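Local atomic coordinates of Mgp-operon protein 3 (Mycoplasma pneumoniae, PDB entry 6RJ1), a protein that probably takes part in adhesion of this human pathogen to host cells as an extracellular, membrane-anchored component of its adhesion machinery. Residues V54-S59 / A456-L461. Numbering follows the deposited sequence.
Sequences VALVRS and AQLAYL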
loop_
_atom_site.group_PDB
_atom_site.type_symbol
_atom_site.label_atom_id
_atom_site.label_comp_id
_atom_site.label_asym_id
_atom_site.label_seq_id
_atom_site.Cartn_x
_atom_site.Cartn_y
_atom_site.Cartn_z
ATOM N N VAL A 54 4.828 12.237 -21.206
ATOM C CA VAL A 54 5.539 12.273 -19.933
ATOM C C VAL A 54 5.957 10.844 -19.566
ATOM O O VAL A 54 5.134 9.936 -19.651
ATOM C CB VAL A 54 4.656 12.933 -18.835
ATOM C CG1 VAL A 54 5.386 13.005 -17.502
ATOM C CG2 VAL A 54 4.187 14.321 -19.268
ATOM N N ALA A 55 7.231 10.644 -19.184
ATOM C CA ALA A 55 7.753 9.326 -18.797
ATOM C C ALA A 55 8.438 9.369 -17.423
ATOM O O ALA A 55 8.847 10.437 -16.977
ATOM C CB ALA A 55 8.715 8.804 -19.861
ATOM N N LEU A 56 8.531 8.214 -16.748
ATOM C CA LEU A 56 9.166 8.048 -15.443
ATOM C C LEU A 56 10.220 6.949 -15.559
ATOM O O LEU A 56 9.910 5.818 -15.950
ATOM C CB LEU A 56 8.119 7.686 -14.372
ATOM C CG LEU A 56 8.605 7.506 -12.926
ATOM C CD1 LEU A 56 9.293 8.763 -12.406
ATOM C CD2 LEU A 56 7.460 7.122 -12.019
ATOM N N VAL A 57 11.463 7.288 -15.236
ATOM C CA VAL A 57 12.585 6.350 -15.329
ATOM C C VAL A 57 13.392 6.281 -14.027
ATOM O O VAL A 57 13.588 7.304 -13.364
ATOM C CB VAL A 57 13.511 6.632 -16.558
ATOM C CG1 VAL A 57 12.817 6.318 -17.883
ATOM C CG2 VAL A 57 14.058 8.058 -16.542
ATOM N N ARG A 58 13.900 5.088 -13.703
ATOM C CA ARG A 58 14.726 4.850 -12.523
ATOM C C ARG A 58 15.889 3.922 -12.854
ATOM O O ARG A 58 15.810 3.178 -13.819
ATOM C CB ARG A 58 13.875 4.312 -11.348
ATOM C CG ARG A 58 13.364 2.898 -11.519
ATOM C CD ARG A 58 12.373 2.525 -10.442
ATOM N NE ARG A 58 11.761 1.224 -10.724
ATOM C CZ ARG A 58 10.820 0.660 -9.981
ATOM N NH1 ARG A 58 10.363 1.274 -8.896
ATOM N NH2 ARG A 58 10.327 -0.523 -10.315
ATOM N N SER A 59 16.961 3.960 -12.060
ATOM C CA SER A 59 18.132 3.114 -12.277
ATOM C C SER A 59 18.409 2.257 -11.059
ATOM O O SER A 59 18.303 2.745 -9.931
ATOM C CB SER A 59 19.353 3.964 -12.619
ATOM O OG SER A 59 20.573 3.278 -12.399
ATOM N N ALA A 456 7.612 5.094 -8.756
ATOM C CA ALA A 456 6.885 4.039 -9.459
ATOM C C ALA A 456 5.720 4.487 -10.363
ATOM O O ALA A 456 5.533 3.896 -11.432
ATOM C CB ALA A 456 6.382 3.011 -8.447
ATOM N N GLN A 457 4.906 5.464 -9.923
ATOM C CA GLN A 457 3.721 5.885 -10.686
ATOM C C GLN A 457 3.631 7.395 -10.829
ATOM O O GLN A 457 3.891 8.105 -9.860
ATOM C CB GLN A 457 2.438 5.370 -9.997
ATOM C CG GLN A 457 2.411 3.882 -9.685
ATOM C CD GLN A 457 1.120 3.494 -9.026
ATOM O OE1 GLN A 457 0.081 3.391 -9.684
ATOM N NE2 GLN A 457 1.160 3.266 -7.714
ATOM N N LEU A 458 3.205 7.890 -12.007
ATOM C CA LEU A 458 3.074 9.332 -12.219
ATOM C C LEU A 458 1.698 9.776 -12.745
ATOM O O LEU A 458 0.875 8.961 -13.165
ATOM C CB LEU A 458 4.215 9.935 -13.090
ATOM C CG LEU A 458 4.433 9.484 -14.552
ATOM C CD1 LEU A 458 3.441 10.101 -15.479
ATOM C CD2 LEU A 458 5.726 10.020 -15.058
ATOM N N ALA A 459 1.481 11.105 -12.710
ATOM C CA ALA A 459 0.295 11.818 -13.170
ATOM C C ALA A 459 0.687 13.251 -13.493
ATOM O O ALA A 459 1.506 13.846 -12.782
ATOM C CB ALA A 459 -0.778 11.810 -12.093
ATOM N N TYR A 460 0.117 13.799 -14.581
ATOM C CA TYR A 460 0.363 15.174 -15.005
ATOM C C TYR A 460 -0.925 15.973 -14.859
ATOM O O TYR A 460 -1.973 15.547 -15.343
ATOM C CB TYR A 460 0.906 15.226 -16.450
ATOM C CG TYR A 460 1.123 16.630 -16.974
ATOM C CD1 TYR A 460 0.069 17.366 -17.507
ATOM C CD2 TYR A 460 2.381 17.224 -16.939
ATOM C CE1 TYR A 460 0.258 18.663 -17.983
ATOM C CE2 TYR A 460 2.584 18.521 -17.414
ATOM C CZ TYR A 460 1.518 19.233 -17.942
ATOM O OH TYR A 460 1.692 20.509 -18.424
ATOM N N LEU A 461 -0.836 17.134 -14.207
ATOM C CA LEU A 461 -1.968 18.033 -14.001
ATOM C C LEU A 461 -1.547 19.498 -14.092
ATOM O O LEU A 461 -0.997 20.048 -13.132
ATOM C CB LEU A 461 -2.689 17.742 -12.664
ATOM C CG LEU A 461 -4.033 18.469 -12.434
ATOM C CD1 LEU A 461 -5.141 17.863 -13.273
ATOM C CD2 LEU A 461 -4.422 18.465 -10.964
#
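Two first torsions, in L56 and L458, set up this apolar contact. L56 holds CG anti to the backbone N (chi1 -179°), which carries CD2 to the A456-Q457 peptide, 3.6 Å from A456 C, whereas L458 places CG between its backbone N and carbonyl carbon (chi1 62°) and brings CD2 within 3.4 Å of L56 CB and 3.7 Å of the A55 carbonyl carbon. Each leucine thus lays a methyl against the backbone of the opposite segment. V54 uses both branches: CG1 lies 3.9 Å from L458 CD2, and CG2 meets the Y460 ring at CD2 (4.1 Å), the two side chains crossing at about a right angle. The strands run roughly antiparallel (154°), yet their axes stay 7.7 Å apart and no hydrogen bond links them. They pack side chain on side chain and side chain on backbone. In their mixed sheet 40-48, beside 52-59, and 457-461 are outermost; D44 OD2 and K46 NZ hydrogen-bond L458 N and O, so the sheet curls enough to bring its ends together. R58 NH1 is hydrogen-bonded to H452 O, and Y460 OH to E483 OE2 and K52 NZ. Cohesion between the segments thus probably rests on dispersion and exclusion of water.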